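Local coordinates for protein aclacinomycin-N/aclacinomycin-A oxidase (Streptomyces galilaeus, PDB 2IPI) that uses bicovalently bound FAD and molecular oxygen to oxidise the terminal sugar of aclacinomycins in the last two steps of their biosynthesis, at residues G79-V84 with V95-V100. Sequence-based numbering, arbitrary orientation.
Sequences GQRIAV and VDDPAV. With FAD (flavin-adenine dinucleotide), chain F.
R81 reaches across to the turn at 97-100 without making a hydrogen bond to it: the guanidinium edge is pressed close against a methyl group, R81 NH1 to A99 CB being a tight 3.0 Å that may owe something to how the side chain was modelled. With CG anti to the backbone N (chi1 171°) and the chain extended as far as NE, its aliphatic part runs over the A99 carbonyl, R81 CD standing 3.6 Å from A99 O. D97 OD1 lies 4.1 Å from R81 NH1 but well out of the guanidinium plane, so no N-H points at it, and what remains is probably a long-range attraction of opposite charges. D97 OD1 instead accepts a nearly straight hydrogen bond from A99 N (2.9 Å), an Asx turn inside the type I turn 97-100, where P98 suits the second position because its ring fixes phi. The turn lies in the connection from strand 82-85 to its parallel neighbour 102-105, within the FAD-binding PCMH-type domain. Between loop and strand, A83 is small enough for its CB to sit against both methyls of V100, CG1 at 3.7 Å, and against V95 CG1. Branched V95 also sends CG2 to within 3.3 Å of V84 O, the carbonyl that accepts a hydrogen bond from the FAD ribose hydroxyl O2B at 2.8 Å.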
ATOM      1  N   GLY A  79      19.707  23.685  -7.097  1.00 14.43           N
ATOM      2  CA  GLY A  79      18.354  23.830  -7.613  1.00 15.91           C
ATOM      3  C   GLY A  79      17.896  22.571  -8.332  1.00 18.22           C
ATOM      4  O   GLY A  79      17.146  22.520  -9.293  1.00 16.96           O
ATOM      5  N   GLN A  80      18.411  21.460  -7.814  1.00 17.55           N
ATOM      6  CA  GLN A  80      18.039  20.128  -8.283  1.00 13.28           C
ATOM      7  C   GLN A  80      16.745  19.696  -7.625  1.00 13.75           C
ATOM      8  O   GLN A  80      16.688  19.626  -6.393  1.00 11.46           O
ATOM      9  CB  GLN A  80      19.219  19.217  -7.969  1.00 10.39           C
ATOM     10  CG  GLN A  80      20.366  19.455  -8.965  1.00 12.17           C
ATOM     11  CD  GLN A  80      21.664  18.829  -8.493  1.00 13.12           C
ATOM     12  OE1 GLN A  80      21.728  18.344  -7.361  1.00 14.80           O
ATOM     13  NE2 GLN A  80      22.662  18.848  -9.363  1.00 18.00           N
ATOM     14  N   ARG A  81      15.710  19.433  -8.424  1.00 13.86           N
ATOM     15  CA  ARG A  81      14.444  18.998  -7.840  1.00 13.05           C
ATOM     16  C   ARG A  81      14.616  17.619  -7.210  1.00 11.80           C
ATOM     17  O   ARG A  81      15.068  16.701  -7.893  1.00 15.51           O
ATOM     18  CB  ARG A  81      13.314  18.936  -8.870  1.00 15.08           C
ATOM     19  CG  ARG A  81      12.062  18.279  -8.292  1.00 14.87           C
ATOM     20  CD  ARG A  81      11.170  17.746  -9.396  1.00 18.44           C
ATOM     21  NE  ARG A  81       9.792  17.483  -8.993  1.00 18.41           N
ATOM     22  CZ  ARG A  81       8.765  17.500  -9.844  1.00 21.23           C
ATOM     23  NH1 ARG A  81       8.953  17.760 -11.124  1.00 28.02           N
ATOM     24  NH2 ARG A  81       7.537  17.253  -9.424  1.00 22.55           N
ATOM     25  N   ILE A  82      14.254  17.506  -5.938  1.00 10.32           N
ATOM     26  CA  ILE A  82      14.615  16.316  -5.159  1.00 10.68           C
ATOM     27  C   ILE A  82      13.590  15.199  -5.213  1.00 10.28           C
ATOM     28  O   ILE A  82      12.394  15.509  -5.242  1.00  9.94           O
ATOM     29  CB  ILE A  82      14.819  16.752  -3.688  1.00  8.59           C
ATOM     30  CG1 ILE A  82      16.078  17.596  -3.474  1.00  8.00           C
ATOM     31  CG2 ILE A  82      14.831  15.578  -2.740  1.00 16.47           C
ATOM     32  CD1 ILE A  82      16.142  18.237  -2.105  1.00  8.29           C
ATOM     33  N   ALA A  83      14.050  13.938  -5.162  1.00  6.85           N
ATOM     34  CA  ALA A  83      13.125  12.823  -4.983  1.00  5.84           C
ATOM     35  C   ALA A  83      13.784  11.750  -4.087  1.00  6.99           C
ATOM     36  O   ALA A  83      14.991  11.625  -4.237  1.00  7.54           O
ATOM     37  CB  ALA A  83      12.693  12.206  -6.296  1.00 11.53           C
ATOM     38  N   VAL A  84      12.988  11.092  -3.254  1.00  9.55           N
ATOM     39  CA  VAL A  84      13.541  10.025  -2.419  1.00 11.03           C
ATOM     40  C   VAL A  84      13.073   8.647  -2.886  1.00  9.13           C
ATOM     41  O   VAL A  84      11.885   8.453  -3.110  1.00 12.01           O
ATOM     42  CB  VAL A  84      13.144  10.133  -0.942  1.00 12.87           C
ATOM     43  CG1 VAL A  84      14.083   9.274  -0.101  1.00 11.90           C
ATOM     44  CG2 VAL A  84      13.119  11.583  -0.521  1.00 20.72           C
ATOM     45  N   VAL A  95       9.303   9.092  -8.715  1.00 12.77           N
ATOM     46  CA  VAL A  95      10.706   9.366  -8.419  1.00 12.41           C
ATOM     47  C   VAL A  95      11.531   9.486  -9.687  1.00 10.68           C
ATOM     48  O   VAL A  95      12.511  10.236  -9.753  1.00 10.53           O
ATOM     49  CB  VAL A  95      11.269   8.261  -7.484  1.00  7.95           C
ATOM     50  CG1 VAL A  95      12.784   8.346  -7.350  1.00  8.90           C
ATOM     51  CG2 VAL A  95      10.576   8.359  -6.136  1.00  7.37           C
ATOM     52  N   ASP A  96      11.145   8.755 -10.720  1.00 10.70           N
ATOM     53  CA  ASP A  96      11.787   8.708 -12.016  1.00 11.67           C
ATOM     54  C   ASP A  96      11.227   9.721 -13.030  1.00  9.50           C
ATOM     55  O   ASP A  96      11.510   9.546 -14.214  1.00 15.71           O
ATOM     56  CB  ASP A  96      11.614   7.306 -12.635  1.00 12.55           C
ATOM     57  CG  ASP A  96      12.306   6.195 -11.862  1.00 15.90           C
ATOM     58  OD1 ASP A  96      13.554   6.263 -11.803  1.00 17.88           O
ATOM     59  OD2 ASP A  96      11.632   5.295 -11.314  1.00 14.46           O
ATOM     60  N   ASP A  97      10.487  10.712 -12.582  1.00 10.00           N
ATOM     61  CA  ASP A  97       9.961  11.778 -13.450  1.00 13.20           C
ATOM     62  C   ASP A  97      11.102  12.571 -14.058  1.00 14.36           C
ATOM     63  O   ASP A  97      12.115  12.829 -13.412  1.00 14.46           O
ATOM     64  CB  ASP A  97       9.006  12.679 -12.676  1.00 12.75           C
ATOM     65  CG  ASP A  97       8.319  13.728 -13.532  1.00 15.05           C
ATOM     66  OD1 ASP A  97       8.939  14.734 -13.943  1.00 16.51           O
ATOM     67  OD2 ASP A  97       7.122  13.577 -13.848  1.00 16.03           O
ATOM     68  N   PRO A  98      11.042  12.979 -15.324  1.00 18.10           N
ATOM     69  CA  PRO A  98      12.187  13.641 -15.952  1.00 13.96           C
ATOM     70  C   PRO A  98      12.555  14.996 -15.351  1.00 11.31           C
ATOM     71  O   PRO A  98      13.646  15.507 -15.658  1.00 12.15           O
ATOM     72  CB  PRO A  98      11.742  13.875 -17.399  1.00 15.61           C
ATOM     73  CG  PRO A  98      10.608  12.936 -17.610  1.00 17.83           C
ATOM     74  CD  PRO A  98       9.916  12.835 -16.269  1.00 18.82           C
ATOM     75  N   ALA A  99      11.694  15.589 -14.550  1.00 11.51           N
ATOM     76  CA  ALA A  99      11.993  16.869 -13.913  1.00 15.08           C
ATOM     77  C   ALA A  99      12.867  16.699 -12.676  1.00 17.13           C
ATOM     78  O   ALA A  99      13.416  17.675 -12.147  1.00 13.21           O
ATOM     79  CB  ALA A  99      10.674  17.554 -13.570  1.00 18.93           C
ATOM     80  N   VAL A 100      12.991  15.446 -12.218  1.00 11.71           N
ATOM     81  CA  VAL A 100      13.796  15.198 -11.028  1.00 11.64           C
ATOM     82  C   VAL A 100      15.282  15.266 -11.400  1.00 13.38           C
ATOM     83  O   VAL A 100      15.720  14.659 -12.383  1.00 10.38           O
ATOM     84  CB  VAL A 100      13.544  13.856 -10.325  1.00 11.52           C
ATOM     85  CG1 VAL A 100      14.544  13.717  -9.174  1.00 14.92           C
ATOM     86  CG2 VAL A 100      12.149  13.698  -9.755  1.00 10.09           C
TER
HETATM   87  PA  FAD F 801       9.406   4.217  -3.358  1.00 11.55           P
HETATM   88  O1A FAD F 801       9.245   4.376  -4.750  1.00 11.21           O
HETATM   89  O2A FAD F 801      10.808   4.347  -2.963  1.00  7.64           O
HETATM   90  O5B FAD F 801       8.514   5.240  -2.563  1.00 10.01           O
HETATM   91  C5B FAD F 801       7.186   5.435  -2.837  1.00 14.06           C
HETATM   92  C4B FAD F 801       6.758   6.837  -2.412  1.00 16.68           C
HETATM   93  O4B FAD F 801       7.262   7.101  -1.132  1.00 14.10           O
HETATM   94  C3B FAD F 801       7.395   7.913  -3.309  1.00 14.70           C
HETATM   95  O3B FAD F 801       6.616   9.054  -3.335  1.00  8.81           O
HETATM   96  C2B FAD F 801       8.695   8.234  -2.593  1.00 12.35           C
HETATM   97  O2B FAD F 801       9.246   9.491  -2.879  1.00 12.54           O
HETATM   98  C1B FAD F 801       8.239   8.081  -1.159  1.00 14.94           C
HETATM   99  N9A FAD F 801       9.342   7.837  -0.208  1.00 15.63           N
HETATM  100  C8A FAD F 801      10.277   6.882  -0.286  1.00 15.48           C
HETATM  101  N7A FAD F 801      11.094   6.951   0.755  1.00 16.20           N
HETATM  102  C5A FAD F 801      10.694   7.983   1.498  1.00 15.46           C
HETATM  103  C6A FAD F 801      11.159   8.525   2.689  1.00 17.19           C
HETATM  104  N6A FAD F 801      12.131   7.948   3.284  1.00 17.31           N
HETATM  105  N1A FAD F 801      10.537   9.564   3.221  1.00 11.54           N
HETATM  106  C2A FAD F 801       9.477  10.048   2.617  1.00 13.98           C
HETATM  107  N3A FAD F 801       8.996   9.550   1.493  1.00 13.08           N
HETATM  108  C4A FAD F 801       9.594   8.547   0.924  1.00 14.49           C
HETATM  109  N1  FAD F 801       0.863  -1.651  -0.326  1.00  9.87           N
HETATM  110  C2  FAD F 801       0.045  -2.040   0.708  1.00 10.62           C
HETATM  111  O2  FAD F 801      -0.497  -1.299   1.405  1.00 10.03           O
HETATM  112  N3  FAD F 801      -0.128  -3.381   0.917  1.00 16.41           N
HETATM  113  C4  FAD F 801       0.490  -4.337   0.132  1.00 15.80           C
HETATM  114  O4  FAD F 801       0.376  -5.495   0.421  1.00 12.33           O
HETATM  115  C4X FAD F 801       1.333  -3.928  -0.904  1.00 13.96           C
HETATM  116  N5  FAD F 801       1.949  -4.823  -1.729  1.00 11.27           N
HETATM  117  C5X FAD F 801       2.820  -4.428  -2.691  1.00 16.55           C
HETATM  118  C6  FAD F 801       3.508  -5.369  -3.459  1.00 17.34           C
HETATM  119  C7  FAD F 801       4.336  -4.949  -4.459  1.00 15.81           C
HETATM  120  C7M FAD F 801       5.125  -6.004  -5.163  1.00 19.65           C
HETATM  121  C8  FAD F 801       4.580  -3.587  -4.662  1.00 11.78           C
HETATM  122  C8M FAD F 801       5.727  -3.159  -5.549  1.00 12.90           C
HETATM  123  C9  FAD F 801       3.897  -2.691  -3.871  1.00 12.54           C
HETATM  124  C9A FAD F 801       2.993  -3.069  -2.909  1.00 16.42           C
HETATM  125  N10 FAD F 801       2.307  -2.141  -2.148  1.00 15.52           N
HETATM  126  C10 FAD F 801       1.518  -2.565  -1.121  1.00 14.43           C
HETATM  127  C1' FAD F 801       2.009  -0.774  -2.670  1.00 12.76           C
HETATM  128  C2' FAD F 801       3.044   0.305  -2.348  1.00 16.61           C
HETATM  129  O2' FAD F 801       3.876   0.739  -3.372  1.00 13.13           O
HETATM  130  C3' FAD F 801       3.898   0.005  -1.138  1.00 20.06           C
HETATM  131  O3' FAD F 801       3.126  -0.244  -0.004  1.00 16.21           O
HETATM  132  C4' FAD F 801       4.899   1.199  -1.076  1.00 24.00           C
HETATM  133  O4' FAD F 801       4.488   2.347  -1.702  1.00 21.15           O
HETATM  134  C5' FAD F 801       6.321   1.005  -1.546  1.00 18.92           C
HETATM  135  O5' FAD F 801       7.105   2.091  -1.179  1.00 15.33           O
HETATM  136  P   FAD F 801       8.601   2.045  -1.626  1.00 10.80           P
HETATM  137  O1P FAD F 801       9.444   2.591  -0.625  1.00  8.88           O
HETATM  138  O2P FAD F 801       8.906   0.720  -1.950  1.00 17.11           O
HETATM  139  O3P FAD F 801       8.727   2.829  -2.994  1.00  9.43           O